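Local coordinates for protein endoglucanase (Clostridium thermocellum, PDB 2C26) that forms a PKD domain and a beta-sandwich module, the latter probably carbohydrate-binding, within a large multidomain enzyme that probably degrades cellulose, at residues W140-E145 and G241-Y246; A176-I181 and I233-I238. All blocks are in the same frame, centred on the assembly; numbering follows the deposited sequence.

Interaction 1: W140-E145 and G241-Y246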
loop_
_atom_site.group_PDB
_atom_site.type_symbol
_atom_site.label_atom_id
_atom_site.label_comp_id
_atom_site.label_asym_id
_atom_site.label_seq_id
_atom_site.Cartn_x
_atom_site.Cartn_y
_atom_site.Cartn_z
ATOM N N TRP A 140 -8.364 -20.051 11.096
ATOM C CA TRP A 140 -8.994 -20.698 9.948
ATOM C C TRP A 140 -8.196 -21.939 9.537
ATOM O O TRP A 140 -7.094 -21.834 8.992
ATOM C CB TRP A 140 -9.118 -19.681 8.793
ATOM C CG TRP A 140 -9.682 -20.213 7.481
ATOM C CD1 TRP A 140 -10.632 -21.197 7.315
ATOM C CD2 TRP A 140 -9.345 -19.759 6.162
ATOM N NE1 TRP A 140 -10.898 -21.378 5.977
ATOM C CE2 TRP A 140 -10.121 -20.511 5.249
ATOM C CE3 TRP A 140 -8.460 -18.790 5.662
ATOM C CZ2 TRP A 140 -10.031 -20.332 3.865
ATOM C CZ3 TRP A 140 -8.383 -18.600 4.285
ATOM C CH2 TRP A 140 -9.163 -19.377 3.404
ATOM N N THR A 141 -8.751 -23.113 9.811
ATOM C CA THR A 141 -8.044 -24.362 9.545
ATOM C C THR A 141 -8.600 -25.044 8.304
ATOM O O THR A 141 -9.800 -25.267 8.200
ATOM C CB THR A 141 -8.086 -25.325 10.757
ATOM O OG1 THR A 141 -7.567 -24.650 11.911
ATOM C CG2 THR A 141 -7.234 -26.566 10.489
ATOM N N VAL A 142 -7.707 -25.366 7.372
ATOM C CA VAL A 142 -8.096 -25.963 6.100
ATOM C C VAL A 142 -7.453 -27.341 5.918
ATOM O O VAL A 142 -6.235 -27.494 6.022
ATOM C CB VAL A 142 -7.764 -25.035 4.882
ATOM C CG1 VAL A 142 -8.171 -25.704 3.557
ATOM C CG2 VAL A 142 -8.444 -23.671 5.021
ATOM N N THR A 143 -8.298 -28.335 5.658
ATOM C CA THR A 143 -7.864 -29.662 5.227
ATOM C C THR A 143 -8.077 -29.814 3.711
ATOM O O THR A 143 -9.215 -29.840 3.247
ATOM C CB THR A 143 -8.661 -30.752 5.966
ATOM O OG1 THR A 143 -8.596 -30.518 7.380
ATOM C CG2 THR A 143 -8.113 -32.141 5.659
ATOM N N SER A 144 -6.985 -29.912 2.950
ATOM C CA SER A 144 -7.078 -30.126 1.498
ATOM C C SER A 144 -7.007 -31.602 1.167
ATOM O O SER A 144 -6.365 -32.383 1.882
ATOM C CB SER A 144 -5.960 -29.409 0.735
ATOM O OG SER A 144 -5.127 -28.676 1.613
ATOM N N GLU A 145 -7.649 -31.965 0.060
ATOM C CA GLU A 145 -7.649 -33.328 -0.434
ATOM C C GLU A 145 -6.888 -33.439 -1.757
ATOM O O GLU A 145 -6.790 -34.520 -2.330
ATOM C CB GLU A 145 -9.087 -33.842 -0.573
ATOM C CG GLU A 145 -9.831 -33.993 0.764
ATOM C CD GLU A 145 -9.207 -35.045 1.696
ATOM O OE1 GLU A 145 -9.044 -36.224 1.283
ATOM O OE2 GLU A 145 -8.896 -34.694 2.859
ATOM N N GLY A 241 -3.217 -32.040 2.794
ATOM C CA GLY A 241 -2.600 -31.464 3.988
ATOM C C GLY A 241 -3.535 -30.642 4.850
ATOM O O GLY A 241 -4.623 -30.266 4.426
ATOM N N GLU A 242 -3.103 -30.370 6.073
ATOM C CA GLU A 242 -3.853 -29.523 6.987
ATOM C C GLU A 242 -2.989 -28.323 7.378
ATOM O O GLU A 242 -1.838 -28.479 7.799
ATOM C CB GLU A 242 -4.319 -30.313 8.220
ATOM C CG GLU A 242 -5.221 -29.520 9.178
ATOM C CD GLU A 242 -5.747 -30.348 10.347
ATOM O OE1 GLU A 242 -5.036 -31.260 10.821
ATOM O OE2 GLU A 242 -6.879 -30.083 10.808
ATOM N N PHE A 243 -3.550 -27.128 7.209
ATOM C CA PHE A 243 -2.851 -25.884 7.511
ATOM C C PHE A 243 -3.784 -24.884 8.180
ATOM O O PHE A 243 -5.003 -24.943 7.991
ATOM C CB PHE A 243 -2.190 -25.289 6.252
ATOM C CG PHE A 243 -3.151 -24.976 5.127
ATOM C CD1 PHE A 243 -3.602 -25.982 4.269
ATOM C CD2 PHE A 243 -3.575 -23.669 4.905
ATOM C CE1 PHE A 243 -4.482 -25.691 3.218
ATOM C CE2 PHE A 243 -4.458 -23.361 3.855
ATOM C CZ PHE A 243 -4.911 -24.374 3.013
ATOM N N THR A 244 -3.206 -23.976 8.960
ATOM C CA THR A 244 -3.974 -22.968 9.675
ATOM C C THR A 244 -3.531 -21.563 9.293
ATOM O O THR A 244 -2.348 -21.223 9.370
ATOM C CB THR A 244 -3.896 -23.165 11.211
ATOM O OG1 THR A 244 -4.470 -24.431 11.558
ATOM C CG2 THR A 244 -4.640 -22.054 11.955
ATOM N N ILE A 245 -4.504 -20.759 8.871
ATOM C CA ILE A 245 -4.295 -19.359 8.540
ATOM C C ILE A 245 -4.991 -18.513 9.602
ATOM O O ILE A 245 -6.089 -18.846 10.051
ATOM C CB ILE A 245 -4.847 -19.038 7.113
ATOM C CG1 ILE A 245 -3.923 -19.630 6.042
ATOM C CG2 ILE A 245 -5.026 -17.530 6.909
ATOM C CD1 ILE A 245 -4.607 -19.932 4.743
ATOM N N TYR A 246 -4.337 -17.437 10.021
ATOM C CA TYR A 246 -4.929 -16.493 10.958
ATOM C C TYR A 246 -5.275 -15.191 10.234
ATOM O O TYR A 246 -4.493 -14.681 9.432
ATOM C CB TYR A 246 -3.991 -16.224 12.136
ATOM C CG TYR A 246 -3.760 -17.422 13.027
ATOM C CD1 TYR A 246 -2.782 -18.363 12.717
ATOM C CD2 TYR A 246 -4.514 -17.611 14.187
ATOM C CE1 TYR A 246 -2.567 -19.465 13.530
ATOM C CE2 TYR A 246 -4.303 -18.703 15.002
ATOM C CZ TYR A 246 -3.327 -19.624 14.664
ATOM O OH TYR A 246 -3.110 -20.716 15.466
#
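Trp140-Glu145 and Gly241-Tyr246 run as neighbouring antiparallel strands, with axes 4.6 Å apart and directions 156° apart. The register pairs Trp140 with Ile245, Val142 with Phe243 and Ser144 with Gly241 as hydrogen-bonded pairs. Thr141-Thr244 and Thr143-Glu242 are the non-hydrogen-bonded pairs between them. Val142 N reaches Phe243 O at 2.8 Å, and Phe243 N returns a bond to Val142 O. At the Ser144-Gly241 pair, Gly241 O takes two donors from one residue. Ser144 N gives Gly241 O the shorter bond, at 2.8 Å, and Ser144 OG adds a longer one at 3.3 Å from above the carbonyl plane.

Two faces result. On one, Thr141 OG1 and Thr244 OG1 share a hydrogen bond of 3.1 Å. Glu242 extends across the strand pair, and its OE2 lies 3.5 Å from the methyl CG2 of Thr141. The other face is mostly apolar. Phe243 CG stands between its backbone N and carbonyl carbon (chi1 59°), which turns the ring back across Val142. Val142 CB sits over one ring face, a CH-pi contact 3.8 Å from the centroid and 26° off the normal. Ser144 OG meets the same ring at its edge, near the plane. Val142 CG2 in turn lies over one face of the Trp140 indole, toward its rim. Trp140 and Ile245 lie side by side, with CE3 against CG2 at 3.9 Å.

These buried groups meet the opposing sheet. Trp140 packs on Ile233 and Leu152. Phe243 packs on Ile178 of that sheet and on Pro177 in the loop before it. On the outer flanks, strands 121-127 and 165-172 continue the sheet through backbone bonds. Such a strand pair, polar outside and apolar inside, is characteristic of one sheet of a beta sandwich.

Interaction 2: A176-I181 and I233-I238; sequences APIAAI and IQVQTI
Gln236 O accepts the backbone N-H of Ala179 at 2.8 Å in a nearly straight bond (175° at the hydrogen). Ile178 CA also approaches Gln236 O, in a CA-H...O contact of 3.4 Å. Gln236 N bonds to Ala180 O at 2.9 Å, so both backbone polar groups of Gln236 are held by 176-181. Farther along, Ile238 N donates to Pro177 O, also at 2.8 Å.

Pairing shifts by one residue between Ile178-Thr237 and Ala180-Gln236. The extra residue, Ala179, points its CB toward the other strand. Ala179 CB meets Ile238 CG2 at 3.5 Å and Gln236 NE2 at 3.7 Å. Gln236 gets there as an extended chain, its CG anti to the backbone N (chi1 -177°), running alongside the bulge.

Beyond the bulge, Ile181 turns to the buried face. Ile181 CG1 touches two methyls, Ile233 CG2 and Val235 CG2, each at 3.8 Å. Ile170 and Ile172 of the opposing sheet close over Ile181. The hydroxyl of Thr237 is bonded to Gly146 O, while Gln234 pairs with Gln182 through its amide oxygen. Pro177 centres an inverse gamma turn. The whole is a beta bulge at the start of an inner strand in an antiparallel sheet of a beta sandwich.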
loop_
_atom_site.group_PDB
_atom_site.type_symbol
_atom_site.label_atom_id
_atom_site.label_comp_id
_atom_site.label_asym_id
_atom_site.label_seq_id
_atom_site.Cartn_x
_atom_site.Cartn_y
_atom_site.Cartn_z
ATOM N N ALA A 176 2.827 -25.449 3.745
ATOM C CA ALA A 176 1.409 -25.680 3.474
ATOM C C ALA A 176 1.190 -26.071 2.007
ATOM O O ALA A 176 1.906 -25.577 1.127
ATOM C CB ALA A 176 0.601 -24.439 3.831
ATOM N N PRO A 177 0.210 -26.965 1.731
ATOM C CA PRO A 177 -0.049 -27.386 0.348
ATOM C C PRO A 177 -0.787 -26.321 -0.478
ATOM O O PRO A 177 -1.772 -26.637 -1.158
ATOM C CB PRO A 177 -0.922 -28.626 0.528
ATOM C CG PRO A 177 -1.659 -28.370 1.796
ATOM C CD PRO A 177 -0.696 -27.638 2.684
ATOM N N ILE A 178 -0.304 -25.079 -0.432
ATOM C CA ILE A 178 -0.954 -23.980 -1.145
ATOM C C ILE A 178 -0.165 -23.414 -2.336
ATOM O O ILE A 178 1.070 -23.416 -2.339
ATOM C CB ILE A 178 -1.465 -22.872 -0.184
ATOM C CG1 ILE A 178 -0.435 -22.533 0.880
ATOM C CG2 ILE A 178 -2.707 -23.361 0.523
ATOM C CD1 ILE A 178 -0.997 -21.713 2.045
ATOM N N ALA A 179 -0.903 -22.961 -3.351
ATOM C CA ALA A 179 -0.311 -22.388 -4.559
ATOM C C ALA A 179 -0.403 -20.867 -4.556
ATOM O O ALA A 179 0.511 -20.173 -5.010
ATOM C CB ALA A 179 -0.987 -22.947 -5.801
ATOM N N ALA A 180 -1.523 -20.364 -4.048
ATOM C CA ALA A 180 -1.832 -18.941 -4.064
ATOM C C ALA A 180 -2.849 -18.601 -2.987
ATOM O O ALA A 180 -3.576 -19.464 -2.498
ATOM C CB ALA A 180 -2.361 -18.523 -5.434
ATOM N N ILE A 181 -2.887 -17.329 -2.626
ATOM C CA ILE A 181 -3.854 -16.813 -1.676
ATOM C C ILE A 181 -4.295 -15.440 -2.194
ATOM O O ILE A 181 -3.518 -14.741 -2.856
ATOM C CB ILE A 181 -3.274 -16.762 -0.227
ATOM C CG1 ILE A 181 -4.380 -16.498 0.798
ATOM C CG2 ILE A 181 -2.137 -15.741 -0.101
ATOM C CD1 ILE A 181 -3.964 -16.772 2.245
ATOM N N ILE A 233 -11.405 -14.335 1.819
ATOM C CA ILE A 233 -10.057 -14.760 1.444
ATOM C C ILE A 233 -10.153 -16.144 0.819
ATOM O O ILE A 233 -10.758 -17.048 1.396
ATOM C CB ILE A 233 -9.079 -14.772 2.672
ATOM C CG1 ILE A 233 -8.940 -13.357 3.248
ATOM C CG2 ILE A 233 -7.689 -15.294 2.266
ATOM C CD1 ILE A 233 -8.600 -13.314 4.705
ATOM N N GLN A 234 -9.581 -16.290 -0.374
ATOM C CA GLN A 234 -9.557 -17.570 -1.072
ATOM C C GLN A 234 -8.142 -18.150 -1.121
ATOM O O GLN A 234 -7.188 -17.457 -1.483
ATOM C CB GLN A 234 -10.129 -17.419 -2.490
ATOM C CG GLN A 234 -10.074 -18.678 -3.331
ATOM C CD GLN A 234 -10.599 -18.455 -4.737
ATOM O OE1 GLN A 234 -9.923 -17.862 -5.573
ATOM N NE2 GLN A 234 -11.822 -18.917 -4.997
ATOM N N VAL A 235 -8.019 -19.423 -0.750
ATOM C CA VAL A 235 -6.756 -20.149 -0.874
ATOM C C VAL A 235 -6.859 -21.215 -1.964
ATOM O O VAL A 235 -7.823 -21.991 -1.997
ATOM C CB VAL A 235 -6.353 -20.787 0.470
ATOM C CG1 VAL A 235 -5.018 -21.468 0.365
ATOM C CG2 VAL A 235 -6.272 -19.719 1.532
ATOM N N GLN A 236 -5.879 -21.243 -2.864
ATOM C CA GLN A 236 -5.781 -22.330 -3.838
ATOM C C GLN A 236 -4.841 -23.403 -3.297
ATOM O O GLN A 236 -3.677 -23.128 -2.994
ATOM C CB GLN A 236 -5.277 -21.841 -5.198
ATOM C CG GLN A 236 -5.231 -22.956 -6.246
ATOM C CD GLN A 236 -4.310 -22.667 -7.433
ATOM O OE1 GLN A 236 -4.063 -21.507 -7.789
ATOM N NE2 GLN A 236 -3.818 -23.732 -8.069
ATOM N N THR A 237 -5.351 -24.625 -3.190
ATOM C CA THR A 237 -4.555 -25.747 -2.703
ATOM C C THR A 237 -4.061 -26.617 -3.866
ATOM O O THR A 237 -4.684 -26.650 -4.934
ATOM C CB THR A 237 -5.327 -26.590 -1.653
ATOM O OG1 THR A 237 -6.446 -27.236 -2.263
ATOM C CG2 THR A 237 -5.811 -25.712 -0.505
ATOM N N ILE A 238 -2.940 -27.307 -3.650
ATOM C CA ILE A 238 -2.287 -28.120 -4.697
ATOM C C ILE A 238 -1.949 -29.564 -4.289
ATOM O O ILE A 238 -1.557 -30.380 -5.135
ATOM C CB ILE A 238 -1.000 -27.449 -5.243
ATOM C CG1 ILE A 238 -0.179 -26.847 -4.099
ATOM C CG2 ILE A 238 -1.360 -26.400 -6.272
ATOM C CD1 ILE A 238 1.306 -27.036 -4.239
#

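Interactions 1 and 2 belong to the two facing sheets of one beta sandwich, and their centres are 9 Å apart. A short turn joins strand 229-238 to strand 241-251, so the chain passes directly from one sheet to the other. Across the interface, Trp140 CH2 packs on Val235 CG2 at 3.5 Å. Ser144 OG meets Pro177 CG at the same distance, near the turn end. Residues 176-181 and 233-238 lie between 140-145 and 241-246 in sequence. A calcium ion, with Asp248 among its ligands, lies about 14 Å from the side chain of Ile245 and about 13 Å from that of Ile233.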